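Local structure of maleate cis-trans isomerase (Pseudomonas putida, 4FQ5) at residues I33-N38 against Y101-A106; A155-Y160 against G203-M208; P159-L164 against E186-L191; A192-D197 against A221-S226; D214-S219 against K239-A244. The protein is a maleate isomerase, probably turning the cis double bond of maleate into the trans double bond of fumarate. The protein carries 1 engineered substitution. All coordinates share one frame; numbering follows the deposited sequence.

Following the chain from its N terminus, contact 1 closes the first loop, joining the ends of strands 27-35 and 98-101 in one four-stranded parallel sheet. The remaining contacts follow it, around the second such sheet. Contacts 2 and 3 start from overlapping segments that share Pro-159 and Tyr-160; contact 3 closes first, at 186-191, and contact 2 later, at 203-208. Contact 4 opens at 192, right after contact 3 ends, and crosses contact 2. Contact 5 opens before contact 4 has closed, crosses it, and pairs the neighbouring strands 215-217 and 241-243. Contacts 1 to 4 all reach the bound maleate, which thus lies between the two sheets' loops.

Contact 1 of 5, residues I33-N38 against Y101-A106; sequences IVPSSN and YACLVA. With MAE (maleic acid), chain C.
Tyr-101 pairs with Ile-33 as parallel strand neighbours, their CA atoms 4.8 Å apart and both side chains on the same face of the sheet. There CG2 of Ile-33 meets CD1 of the Tyr-101 ring obliquely, a loose apolar touch. At Ala-102 the backbone N donates to Ile-33 O over 2.9 Å, a nearly straight bond (164°). The methyl of Ala-102 turns to the other strand and packs on Val-34 CG1, 4.0 Å from CB, while CD of Pro-35 lies a little farther off. Here both strands run out at the C-terminal edge of a parallel sheet, the usual place for an active site in alpha/beta folds. Cys-103, predicted as the nucleophile, has SG swung opposite its own backbone N (chi1 -175°), where SG is covalently bonded to maleate C3 at 1.9 Å. Pro-35 flanks this position, with CG 3.9 Å from Cys-103 CB. The same Pro-35 CG is 3.7 Å from C2 of the maleate. Leu-104 and Val-105 begin the helix that has Cys-103 at its N-cap position, and their backbone N atoms reach one carboxylate, binding O4 and O3 respectively, each weakly. The other carboxylate faces the first segment, where Asn-38 ND2 donates to maleate O1 at 2.7 Å; Asn-38 OD1 is in turn held by the N of Met-41, which limits rotation of the amide.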
# COMPACT_ATOMS: atom_id res chain seq x y z
N ILE A 33 -1.28 9.25 -22.63
CA ILE A 33 -0.98 10.44 -23.44
C ILE A 33 -1.64 11.64 -22.76
O ILE A 33 -2.86 11.77 -22.78
CB ILE A 33 -1.49 10.30 -24.90
CG1 ILE A 33 -0.88 9.05 -25.56
CG2 ILE A 33 -1.19 11.56 -25.70
CD1 ILE A 33 -1.53 8.67 -26.88
N VAL A 34 -0.84 12.52 -22.16
CA VAL A 34 -1.37 13.60 -21.34
C VAL A 34 -0.95 14.98 -21.85
O VAL A 34 0.16 15.13 -22.36
CB VAL A 34 -0.98 13.46 -19.83
CG1 VAL A 34 -1.45 12.13 -19.27
CG2 VAL A 34 0.52 13.61 -19.62
N PRO A 35 -1.84 15.99 -21.72
CA PRO A 35 -1.41 17.37 -21.93
C PRO A 35 -0.22 17.67 -21.04
O PRO A 35 -0.15 17.18 -19.91
CB PRO A 35 -2.63 18.19 -21.48
CG PRO A 35 -3.79 17.28 -21.72
CD PRO A 35 -3.28 15.90 -21.41
N SER A 36 0.74 18.45 -21.53
CA SER A 36 1.97 18.70 -20.78
C SER A 36 1.72 19.29 -19.38
O SER A 36 2.40 18.94 -18.41
CB SER A 36 2.92 19.60 -21.58
OG SER A 36 2.35 20.88 -21.77
N SER A 37 0.72 20.18 -19.29
CA SER A 37 0.38 20.85 -18.04
C SER A 37 -0.56 20.03 -17.15
O SER A 37 -0.86 20.44 -16.02
CB SER A 37 -0.25 22.21 -18.33
OG SER A 37 -1.42 22.04 -19.09
N ASN A 38 -1.04 18.90 -17.66
CA ASN A 38 -1.95 18.05 -16.90
C ASN A 38 -1.19 17.31 -15.80
O ASN A 38 -0.14 16.71 -16.06
CB ASN A 38 -2.69 17.08 -17.82
CG ASN A 38 -3.79 16.31 -17.11
OD1 ASN A 38 -3.52 15.41 -16.32
ND2 ASN A 38 -5.04 16.66 -17.39
N TYR A 101 -5.60 8.15 -24.17
CA TYR A 101 -5.51 9.55 -24.57
C TYR A 101 -6.34 10.32 -23.56
O TYR A 101 -7.57 10.18 -23.52
CB TYR A 101 -6.05 9.71 -25.99
CG TYR A 101 -5.96 11.09 -26.61
CD1 TYR A 101 -5.15 11.31 -27.72
CD2 TYR A 101 -6.72 12.17 -26.13
CE1 TYR A 101 -5.08 12.56 -28.33
CE2 TYR A 101 -6.64 13.42 -26.72
CZ TYR A 101 -5.82 13.61 -27.83
OH TYR A 101 -5.75 14.85 -28.43
N ALA A 102 -5.68 11.13 -22.74
CA ALA A 102 -6.30 11.74 -21.56
C ALA A 102 -7.30 12.88 -21.80
O ALA A 102 -8.30 12.98 -21.09
CB ALA A 102 -5.22 12.18 -20.57
N CYS A 103 -7.09 13.74 -22.78
CA CYS A 103 -7.91 14.95 -22.86
C CYS A 103 -9.22 14.81 -23.65
O CYS A 103 -9.26 14.75 -24.86
CB CYS A 103 -7.08 16.10 -23.40
SG CYS A 103 -7.87 17.71 -23.44
N LEU A 104 -10.30 14.80 -22.90
CA LEU A 104 -11.67 14.66 -23.40
C LEU A 104 -12.04 15.74 -24.41
O LEU A 104 -12.54 15.43 -25.49
CB LEU A 104 -12.64 14.69 -22.21
CG LEU A 104 -14.18 14.75 -22.17
CD1 LEU A 104 -14.85 15.74 -23.12
CD2 LEU A 104 -14.84 13.38 -22.27
N VAL A 105 -11.80 16.99 -24.06
CA VAL A 105 -12.25 18.11 -24.88
C VAL A 105 -11.46 18.24 -26.20
O VAL A 105 -11.99 18.71 -27.21
CB VAL A 105 -12.29 19.44 -24.08
CG1 VAL A 105 -10.90 20.02 -23.86
CG2 VAL A 105 -13.21 20.44 -24.77
N ALA A 106 -10.20 17.80 -26.19
CA ALA A 106 -9.36 17.84 -27.38
C ALA A 106 -9.93 16.93 -28.46
O ALA A 106 -9.95 17.28 -29.64
CB ALA A 106 -7.94 17.42 -27.03
C1 MAE C . -7.18 18.44 -19.45
O1 MAE C . -6.05 18.57 -18.96
O2 MAE C . -8.23 18.43 -18.78
C2 MAE C . -7.28 18.34 -20.91
C3 MAE C . -8.34 17.90 -21.57
C4 MAE C . -9.60 17.43 -20.93
O3 MAE C . -10.61 18.11 -21.09
O4 MAE C . -9.64 16.38 -20.30

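Contact 2 of 5, residues A155-Y160 against G203-M208; sequences AVVTPY and GIIASM. With MAE (maleic acid), chain C.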
# COMPACT_ATOMS: atom_id res chain seq x y z
N ALA A 155 -26.22 14.70 -16.19
CA ALA A 155 -25.83 16.05 -15.82
C ALA A 155 -24.31 16.12 -15.87
O ALA A 155 -23.65 15.12 -15.62
CB ALA A 155 -26.36 16.42 -14.44
N VAL A 156 -23.76 17.28 -16.21
CA VAL A 156 -22.33 17.40 -16.52
C VAL A 156 -21.71 18.65 -15.92
O VAL A 156 -22.20 19.76 -16.13
CB VAL A 156 -22.09 17.44 -18.06
CG1 VAL A 156 -20.60 17.52 -18.37
CG2 VAL A 156 -22.71 16.24 -18.75
N VAL A 157 -20.61 18.48 -15.19
CA VAL A 157 -19.80 19.62 -14.75
C VAL A 157 -18.51 19.64 -15.56
O VAL A 157 -17.89 18.59 -15.76
CB VAL A 157 -19.48 19.54 -13.24
CG1 VAL A 157 -18.78 20.81 -12.78
CG2 VAL A 157 -20.74 19.28 -12.42
N THR A 158 -18.11 20.82 -16.02
CA THR A 158 -16.82 20.99 -16.71
C THR A 158 -16.09 22.22 -16.16
O THR A 158 -16.72 23.08 -15.54
CB THR A 158 -16.99 21.18 -18.24
OG1 THR A 158 -17.13 22.57 -18.54
CG2 THR A 158 -18.20 20.42 -18.79
N PRO A 159 -14.76 22.30 -16.38
CA PRO A 159 -14.04 23.51 -16.02
C PRO A 159 -13.83 24.48 -17.19
O PRO A 159 -13.28 25.56 -17.00
CB PRO A 159 -12.68 22.96 -15.58
CG PRO A 159 -12.48 21.79 -16.48
CD PRO A 159 -13.84 21.22 -16.77
N TYR A 160 -14.28 24.08 -18.38
CA TYR A 160 -13.98 24.80 -19.62
C TYR A 160 -14.71 26.12 -19.75
O TYR A 160 -15.73 26.36 -19.09
CB TYR A 160 -14.34 23.97 -20.85
CG TYR A 160 -14.01 22.50 -20.81
CD1 TYR A 160 -12.71 22.05 -20.57
CD2 TYR A 160 -14.99 21.55 -21.06
CE1 TYR A 160 -12.41 20.69 -20.55
CE2 TYR A 160 -14.71 20.20 -21.03
CZ TYR A 160 -13.42 19.78 -20.79
OH TYR A 160 -13.17 18.43 -20.77
N GLY A 203 -21.27 21.09 -3.65
CA GLY A 203 -22.16 22.25 -3.60
C GLY A 203 -22.60 22.71 -4.98
O GLY A 203 -23.73 23.16 -5.16
N ILE A 204 -21.70 22.62 -5.96
CA ILE A 204 -22.02 22.91 -7.35
C ILE A 204 -23.09 21.95 -7.85
O ILE A 204 -24.11 22.36 -8.42
CB ILE A 204 -20.75 22.87 -8.25
CG1 ILE A 204 -19.89 24.10 -7.98
CG2 ILE A 204 -21.12 22.78 -9.72
CD1 ILE A 204 -18.44 23.98 -8.42
N ILE A 205 -22.88 20.66 -7.60
CA ILE A 205 -23.83 19.62 -8.03
C ILE A 205 -25.18 19.74 -7.30
O ILE A 205 -26.23 19.51 -7.90
CB ILE A 205 -23.20 18.21 -7.91
CG1 ILE A 205 -22.13 18.04 -9.01
CG2 ILE A 205 -24.25 17.12 -8.02
CD1 ILE A 205 -21.25 16.82 -8.86
N ALA A 206 -25.13 20.13 -6.02
CA ALA A 206 -26.34 20.40 -5.24
C ALA A 206 -27.20 21.52 -5.84
O ALA A 206 -28.43 21.48 -5.75
CB ALA A 206 -25.98 20.73 -3.80
N SER A 207 -26.55 22.50 -6.46
CA SER A 207 -27.26 23.62 -7.09
C SER A 207 -27.58 23.37 -8.57
O SER A 207 -27.84 24.30 -9.33
CB SER A 207 -26.47 24.92 -6.90
OG SER A 207 -25.18 24.81 -7.46
N MET A 208 -27.55 22.10 -8.96
CA MET A 208 -27.99 21.65 -10.27
C MET A 208 -29.16 20.71 -10.08
O MET A 208 -29.28 20.07 -9.03
CB MET A 208 -26.88 20.89 -11.00
CG MET A 208 -25.67 21.72 -11.39
SD MET A 208 -24.32 20.69 -12.01
CE MET A 208 -25.07 19.96 -13.46
C1 MAE C . -7.18 18.44 -19.45
O1 MAE C . -6.05 18.57 -18.96
O2 MAE C . -8.23 18.43 -18.78
C2 MAE C . -7.28 18.34 -20.91
C3 MAE C . -8.34 17.90 -21.57
C4 MAE C . -9.60 17.43 -20.93
O3 MAE C . -10.61 18.11 -21.09
O4 MAE C . -9.64 16.38 -20.30
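Maleate O3 receives the hydroxyl of Tyr-160 in a 2.6 Å hydrogen bond from OH, with the oxygen lying at the ring edge, near its plane. One face of that ring is covered by CD of Pro-159, and the backbone N of Tyr-160 is tied to Thr-158 OG1 in an ST turn, which takes the chain out of the strand toward the ligand. The meeting of 155-160 with 203-208 itself lies farther back on this strand and rests on apolar side chains, with no hydrogen bond across it. Val-157 is its centre: CG2 is 3.9 Å from CG1 of Ile-205 and equally close to SD of Met-208, while CG1 approaches Ile-204 CG2 more loosely, at 4.3 Å. Both Ile-205 and Met-208 meet the valine at a slant. The thioether of Met-208 is bent at its last torsion (chi3 62°), which carries CE back over the strand until it lies 3.9 Å from Ala-155 CB, with Val-156 O just as near. Met-208 thus straddles two alternate strand residues whose CB atoms point at the helix end. In the fold, helix 201-206 and the turn after it lie over one face of the sheet, across strand 153-158, which is flanked by strands 178-184 and 215-217.

Contact 3 of 5, residues P159-L164 against E186-L191; sequences PYMKPL and EISDNL. With MAE (maleic acid), chain C.
Pro-159 O and Ile-187 N make the firm backbone bond of this contact, 2.7 Å long and nearly straight at 171°. Beside it, Glu-186 N donates to Tyr-160 O at 3.0 Å, but the angle is poor and the bond weak; the CA of Glu-186 also comes close to that oxygen. These bonds join the loops that follow the adjacent parallel strands 153-158 and 178-184, just before helices 162-174 and 190-194 begin with Met-161 and Asp-189 at their N-cap positions, the carboxylate of Asp-189 accepting from Ala-192 N. The van der Waals contacts are carried mainly by Met-161. Its side chain folds back through bends at chi2 and chi3, so that SD lies 3.4 Å from Glu-186 C, and the two side chains cross at about a right angle. CG of Met-161 meanwhile rests 3.9 Å from Ser-188 CB. An alanine at Met-161 is likely to uncover the Glu-186 backbone and leave Ser-188 CB without its neighbour. The opposite charges of Lys-162 NZ and Glu-186 OE2, 6.1 Å apart and not in contact, at most attract weakly. Asn-190 adds a polar contact with the ligand: its ND2 donates to maleate O1 at 3.2 Å and also meets Ser-37 OG.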
# COMPACT_ATOMS: atom_id res chain seq x y z
N PRO A 159 -14.76 22.30 -16.38
CA PRO A 159 -14.04 23.51 -16.02
C PRO A 159 -13.83 24.48 -17.19
O PRO A 159 -13.28 25.56 -17.00
CB PRO A 159 -12.68 22.96 -15.58
CG PRO A 159 -12.48 21.79 -16.48
CD PRO A 159 -13.84 21.22 -16.77
N TYR A 160 -14.28 24.08 -18.38
CA TYR A 160 -13.98 24.80 -19.62
C TYR A 160 -14.71 26.12 -19.75
O TYR A 160 -15.73 26.36 -19.09
CB TYR A 160 -14.34 23.97 -20.85
CG TYR A 160 -14.01 22.50 -20.81
CD1 TYR A 160 -12.71 22.05 -20.57
CD2 TYR A 160 -14.99 21.55 -21.06
CE1 TYR A 160 -12.41 20.69 -20.55
CE2 TYR A 160 -14.71 20.20 -21.03
CZ TYR A 160 -13.42 19.78 -20.79
OH TYR A 160 -13.17 18.43 -20.77
N MET A 161 -14.18 26.97 -20.63
CA MET A 161 -14.91 28.11 -21.17
C MET A 161 -16.22 27.63 -21.82
O MET A 161 -16.33 26.48 -22.25
CB MET A 161 -14.05 28.86 -22.18
CG MET A 161 -12.72 29.35 -21.62
SD MET A 161 -12.84 30.21 -20.03
CE MET A 161 -13.53 31.79 -20.51
N LYS A 162 -17.20 28.53 -21.88
CA LYS A 162 -18.56 28.18 -22.29
C LYS A 162 -18.69 27.55 -23.69
O LYS A 162 -19.41 26.56 -23.83
CB LYS A 162 -19.48 29.41 -22.14
CG LYS A 162 -20.95 29.18 -22.43
CD LYS A 162 -21.73 30.47 -22.17
CE LYS A 162 -23.19 30.34 -22.57
NZ LYS A 162 -23.93 31.60 -22.26
N PRO A 163 -18.01 28.11 -24.72
CA PRO A 163 -18.08 27.53 -26.08
C PRO A 163 -17.61 26.07 -26.14
O PRO A 163 -18.25 25.24 -26.79
CB PRO A 163 -17.11 28.41 -26.89
CG PRO A 163 -17.08 29.70 -26.15
CD PRO A 163 -17.21 29.35 -24.70
N LEU A 164 -16.49 25.79 -25.48
CA LEU A 164 -15.94 24.43 -25.39
C LEU A 164 -16.90 23.48 -24.68
O LEU A 164 -17.10 22.35 -25.14
CB LEU A 164 -14.59 24.46 -24.67
CG LEU A 164 -13.30 24.38 -25.50
CD1 LEU A 164 -13.49 24.73 -26.97
CD2 LEU A 164 -12.19 25.20 -24.87
N GLU A 186 -15.46 27.84 -16.46
CA GLU A 186 -14.80 28.86 -17.27
C GLU A 186 -13.40 29.21 -16.78
O GLU A 186 -13.08 30.37 -16.56
CB GLU A 186 -15.65 30.13 -17.39
CG GLU A 186 -17.03 29.89 -17.98
CD GLU A 186 -17.73 31.18 -18.39
OE1 GLU A 186 -17.09 32.26 -18.37
OE2 GLU A 186 -18.92 31.11 -18.73
N ILE A 187 -12.57 28.18 -16.61
CA ILE A 187 -11.18 28.34 -16.22
C ILE A 187 -10.33 27.75 -17.34
O ILE A 187 -10.33 26.54 -17.55
CB ILE A 187 -10.88 27.60 -14.89
CG1 ILE A 187 -11.82 28.08 -13.77
CG2 ILE A 187 -9.43 27.78 -14.48
CD1 ILE A 187 -11.71 27.31 -12.47
N SER A 188 -9.63 28.61 -18.08
CA SER A 188 -8.88 28.17 -19.27
C SER A 188 -7.40 27.88 -18.98
O SER A 188 -6.77 27.11 -19.70
CB SER A 188 -9.04 29.16 -20.42
OG SER A 188 -8.52 30.43 -20.07
N ASP A 189 -6.86 28.53 -17.95
CA ASP A 189 -5.51 28.22 -17.48
C ASP A 189 -5.52 26.82 -16.88
O ASP A 189 -6.16 26.58 -15.86
CB ASP A 189 -5.04 29.25 -16.45
CG ASP A 189 -3.59 29.06 -16.06
OD1 ASP A 189 -2.80 30.01 -16.24
OD2 ASP A 189 -3.22 27.97 -15.56
N ASN A 190 -4.82 25.89 -17.52
CA ASN A 190 -4.92 24.48 -17.15
C ASN A 190 -4.33 24.17 -15.78
O ASN A 190 -4.82 23.29 -15.08
CB ASN A 190 -4.33 23.56 -18.23
CG ASN A 190 -5.01 22.19 -18.26
OD1 ASN A 190 -6.19 22.07 -17.94
ND2 ASN A 190 -4.26 21.16 -18.65
N LEU A 191 -3.30 24.91 -15.39
CA LEU A 191 -2.78 24.83 -14.02
C LEU A 191 -3.76 25.38 -12.98
O LEU A 191 -3.84 24.86 -11.86
CB LEU A 191 -1.41 25.50 -13.91
CG LEU A 191 -0.26 24.70 -14.53
CD1 LEU A 191 0.98 25.56 -14.68
CD2 LEU A 191 0.04 23.44 -13.73
C1 MAE C . -7.18 18.44 -19.45
O1 MAE C . -6.05 18.57 -18.96
O2 MAE C . -8.23 18.43 -18.78
C2 MAE C . -7.28 18.34 -20.91
C3 MAE C . -8.34 17.90 -21.57
C4 MAE C . -9.60 17.43 -20.93
O3 MAE C . -10.61 18.11 -21.09
O4 MAE C . -9.64 16.38 -20.30

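Contact 4 of 5, residues A192-D197 against A221-S226; sequences AVAAHD and AVQMPS. Engineered in segment 221-226: Ala-221 (natural residue Cys). With MAE (maleic acid), chain C.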
# COMPACT_ATOMS: atom_id res chain seq x y z
N ALA A 192 -4.53 26.41 -13.35
CA ALA A 192 -5.60 26.89 -12.48
C ALA A 192 -6.73 25.86 -12.35
O ALA A 192 -7.33 25.73 -11.29
CB ALA A 192 -6.12 28.24 -12.94
N VAL A 193 -6.99 25.11 -13.43
CA VAL A 193 -8.00 24.04 -13.39
C VAL A 193 -7.60 22.98 -12.35
O VAL A 193 -8.44 22.51 -11.57
CB VAL A 193 -8.22 23.38 -14.77
CG1 VAL A 193 -9.12 22.15 -14.66
CG2 VAL A 193 -8.80 24.38 -15.77
N ALA A 194 -6.31 22.62 -12.32
CA ALA A 194 -5.78 21.68 -11.33
C ALA A 194 -5.91 22.19 -9.90
O ALA A 194 -6.00 21.40 -8.96
CB ALA A 194 -4.33 21.35 -11.64
N ALA A 195 -5.94 23.51 -9.73
CA ALA A 195 -5.99 24.13 -8.41
C ALA A 195 -7.42 24.23 -7.84
O ALA A 195 -7.59 24.59 -6.68
CB ALA A 195 -5.32 25.50 -8.42
N HIS A 196 -8.42 23.92 -8.67
CA HIS A 196 -9.82 23.97 -8.23
C HIS A 196 -10.07 22.96 -7.15
O HIS A 196 -9.80 21.76 -7.32
CB HIS A 196 -10.77 23.74 -9.40
CG HIS A 196 -12.23 23.72 -9.00
ND1 HIS A 196 -12.94 24.85 -8.80
CD2 HIS A 196 -13.10 22.67 -8.76
CE1 HIS A 196 -14.19 24.53 -8.44
NE2 HIS A 196 -14.29 23.20 -8.42
N ASP A 197 -10.61 23.44 -6.03
CA ASP A 197 -10.87 22.61 -4.86
C ASP A 197 -11.99 21.61 -5.15
O ASP A 197 -13.12 22.01 -5.41
CB ASP A 197 -11.23 23.50 -3.67
CG ASP A 197 -11.27 22.75 -2.34
OD1 ASP A 197 -11.49 21.51 -2.32
OD2 ASP A 197 -11.11 23.42 -1.31
N ALA A 221 -13.66 16.94 -17.67
CA ALA A 221 -12.24 17.17 -17.87
C ALA A 221 -11.40 16.26 -16.99
O ALA A 221 -11.83 15.80 -15.93
CB ALA A 221 -11.89 18.62 -17.58
N VAL A 222 -10.18 16.05 -17.44
CA VAL A 222 -9.26 15.15 -16.81
C VAL A 222 -8.28 15.93 -15.92
O VAL A 222 -7.63 15.35 -15.05
CB VAL A 222 -8.63 14.27 -17.91
CG1 VAL A 222 -7.12 14.26 -17.87
CG2 VAL A 222 -9.25 12.88 -17.89
N GLN A 223 -8.20 17.25 -16.11
CA GLN A 223 -7.37 18.09 -15.24
C GLN A 223 -8.04 18.46 -13.91
O GLN A 223 -7.36 18.64 -12.90
CB GLN A 223 -6.91 19.37 -15.96
CG GLN A 223 -5.99 20.28 -15.15
CD GLN A 223 -4.58 19.75 -14.99
OE1 GLN A 223 -4.36 18.58 -14.65
NE2 GLN A 223 -3.60 20.63 -15.19
N MET A 224 -9.36 18.60 -13.91
CA MET A 224 -10.07 19.02 -12.70
C MET A 224 -10.19 17.85 -11.74
O MET A 224 -10.81 16.85 -12.07
CB MET A 224 -11.45 19.56 -13.05
CG MET A 224 -12.20 20.08 -11.84
SD MET A 224 -13.70 20.98 -12.24
CE MET A 224 -14.79 19.68 -12.80
N PRO A 225 -9.58 17.96 -10.54
CA PRO A 225 -9.65 16.88 -9.56
C PRO A 225 -11.08 16.63 -9.11
O PRO A 225 -11.83 17.58 -8.87
CB PRO A 225 -8.82 17.39 -8.37
CG PRO A 225 -8.00 18.51 -8.91
CD PRO A 225 -8.79 19.11 -10.04
N SER A 226 -11.47 15.37 -9.02
CA SER A 226 -12.83 15.04 -8.61
C SER A 226 -12.91 13.75 -7.82
O SER A 226 -13.89 13.52 -7.12
CB SER A 226 -13.76 14.96 -9.82
OG SER A 226 -13.38 13.88 -10.66
C1 MAE C . -7.18 18.44 -19.45
O1 MAE C . -6.05 18.57 -18.96
O2 MAE C . -8.23 18.43 -18.78
C2 MAE C . -7.28 18.34 -20.91
C3 MAE C . -8.34 17.90 -21.57
C4 MAE C . -9.60 17.43 -20.93
O3 MAE C . -10.61 18.11 -21.09
O4 MAE C . -9.64 16.38 -20.30
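Residues of helix 190-194 and the chain that follows lie against an irregular loop, closest where the CA atoms of Ala-194 and Met-224 stand 5.2 Å apart, with no hydrogen bond crossing between the segments. Val-193 supplies the main apolar contact: its CG1 is 3.7 Å from Gln-223 CG and 3.8 Å from Met-224 CB, wedged where the loop passes from one residue to the next. Gln-223 slants across Val-193 and then bends at chi2 (73°), which lays its flat amide beside the methyl of Ala-194, with CD 3.7 Å from CB. The end of that amide is hydrogen-bonded beyond the two segments: NE2 donates to the carbonyls of Asn-190 and Ser-37, and OE1 accepts from Ile-39 N. Replacing Gln-223 by a leucine would probably leave those two carbonyls and that N-H without their mates, loosening the joint between the helix start and the loop after strand 27-35. Farther along, Met-224 runs beside His-196, pointing the same way, and its SD sits 4.5 Å from the imidazole centroid in an oblique sulfur-aromatic contact. Pro-225 lies over the backbone here, CG 3.5 Å from Ala-194 O. At its other end the loop enters the active site, at Ala-221, an engineered substitution for the cysteine predicted to donate a proton. Directly after it, Val-222 N binds maleate O4 and Gln-223 N binds O2, each at 2.9 Å, so successive backbone N-H groups of the loop after strand 215-217 bind the two carboxylates of the ligand in the active site.

Contact 5 of 5, residues D214-S219 against K239-A244; sequences DAIVIS and KPVISA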
# COMPACT_ATOMS: atom_id res chain seq x y z
N ASP A 214 -29.94 10.35 -14.99
CA ASP A 214 -29.58 8.96 -14.66
C ASP A 214 -28.18 8.83 -14.05
O ASP A 214 -27.94 7.94 -13.22
CB ASP A 214 -29.69 8.06 -15.89
CG ASP A 214 -31.13 7.89 -16.38
OD1 ASP A 214 -32.07 8.06 -15.57
OD2 ASP A 214 -31.30 7.59 -17.58
N ALA A 215 -27.26 9.69 -14.46
CA ALA A 215 -25.91 9.69 -13.93
C ALA A 215 -25.36 11.11 -13.95
O ALA A 215 -25.82 11.95 -14.72
CB ALA A 215 -25.01 8.75 -14.74
N ILE A 216 -24.39 11.36 -13.07
CA ILE A 216 -23.77 12.67 -12.95
C ILE A 216 -22.31 12.56 -13.38
O ILE A 216 -21.57 11.69 -12.88
CB ILE A 216 -23.87 13.22 -11.51
CG1 ILE A 216 -25.34 13.43 -11.11
CG2 ILE A 216 -23.09 14.52 -11.35
CD1 ILE A 216 -25.59 13.47 -9.61
N VAL A 217 -21.92 13.41 -14.32
CA VAL A 217 -20.53 13.52 -14.73
C VAL A 217 -19.94 14.66 -13.91
O VAL A 217 -20.14 15.83 -14.23
CB VAL A 217 -20.39 13.78 -16.25
CG1 VAL A 217 -18.92 13.94 -16.63
CG2 VAL A 217 -21.02 12.65 -17.04
N ILE A 218 -19.23 14.29 -12.85
CA ILE A 218 -18.67 15.24 -11.90
C ILE A 218 -17.52 16.06 -12.51
O ILE A 218 -17.25 17.18 -12.08
CB ILE A 218 -18.22 14.55 -10.58
CG1 ILE A 218 -17.88 15.57 -9.49
CG2 ILE A 218 -17.06 13.58 -10.82
CD1 ILE A 218 -17.90 15.02 -8.08
N SER A 219 -16.84 15.48 -13.50
CA SER A 219 -15.86 16.21 -14.30
C SER A 219 -15.75 15.58 -15.67
O SER A 219 -15.43 14.39 -15.79
CB SER A 219 -14.48 16.22 -13.63
OG SER A 219 -13.56 16.99 -14.40
N LYS A 239 -27.37 9.16 -7.08
CA LYS A 239 -27.16 8.86 -8.49
C LYS A 239 -25.74 8.35 -8.72
O LYS A 239 -24.82 8.71 -7.98
CB LYS A 239 -27.44 10.10 -9.35
CG LYS A 239 -28.80 10.14 -10.04
CD LYS A 239 -29.98 10.02 -9.09
CE LYS A 239 -31.28 10.55 -9.70
NZ LYS A 239 -31.86 9.66 -10.74
N PRO A 240 -25.55 7.50 -9.75
CA PRO A 240 -24.19 7.13 -10.14
C PRO A 240 -23.40 8.37 -10.53
O PRO A 240 -23.94 9.27 -11.21
CB PRO A 240 -24.40 6.24 -11.36
CG PRO A 240 -25.78 5.68 -11.19
CD PRO A 240 -26.57 6.75 -10.50
N VAL A 241 -22.16 8.44 -10.07
CA VAL A 241 -21.27 9.54 -10.42
C VAL A 241 -20.05 8.98 -11.13
O VAL A 241 -19.44 8.01 -10.67
CB VAL A 241 -20.85 10.35 -9.18
CG1 VAL A 241 -19.82 11.41 -9.53
CG2 VAL A 241 -22.06 10.98 -8.52
N ILE A 242 -19.73 9.58 -12.28
CA ILE A 242 -18.54 9.22 -13.03
C ILE A 242 -17.75 10.47 -13.37
O ILE A 242 -18.26 11.59 -13.25
CB ILE A 242 -18.87 8.46 -14.34
CG1 ILE A 242 -19.74 9.33 -15.27
CG2 ILE A 242 -19.52 7.12 -14.02
CD1 ILE A 242 -20.09 8.67 -16.58
N SER A 243 -16.50 10.27 -13.77
CA SER A 243 -15.65 11.34 -14.25
C SER A 243 -14.91 10.80 -15.46
O SER A 243 -14.86 9.59 -15.66
CB SER A 243 -14.65 11.75 -13.17
OG SER A 243 -13.75 10.70 -12.89
N ALA A 244 -14.35 11.70 -16.27
CA ALA A 244 -13.54 11.29 -17.42
C ALA A 244 -12.42 10.34 -16.97
O ALA A 244 -12.14 9.35 -17.63
CB ALA A 244 -12.97 12.49 -18.14
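Ile-216 and Val-241 pair as neighbours in a parallel sheet, and with helix 230-237 between them in the chain the two strands form a beta-alpha-beta unit, their directions 31° apart. The backbone bonds alternate between the two strands. Ile-216 N donates to Pro-240 O at 2.8 Å, Ile-216 O accepts from Ile-242 N, and Ile-242 O accepts from Ile-218 N, the last two both at 2.9 Å. After the chain turns a corner at Ile-218, Ser-219 O takes up Ala-244 N. The intervening groups look the other way: the N and O of Val-217 are bound by strand 153-158, whereas Val-241 N finds the carboxylate of Glu-234. Pro-240 has no N-H to offer, and its CD instead lies 3.3 Å from Asp-214 O. Polar side-chain ends are likewise served from outside the pair, Lys-239 NZ by Val-213 O, Asp-214 OD2 by Lys-152 N and Ser-219 OG by Ala-221 O. Above and below the sheet the packing is apolar. Val-217 CG2 reaches Ile-242 CG1 at 4.0 Å on the face covered by helix 138-149. Toward helix 230-237, Val-241 CG1 lies 3.7 Å from Ile-218 CB, and the Ile-216 side chain crosses that of Lys-239 at about a right angle, CD1 touching its CB. Ser-243, the N-cap of helix 244-255, has OG between its backbone N and carbonyl carbon (chi1 66°), from where OG accepts the N-H of Val-246.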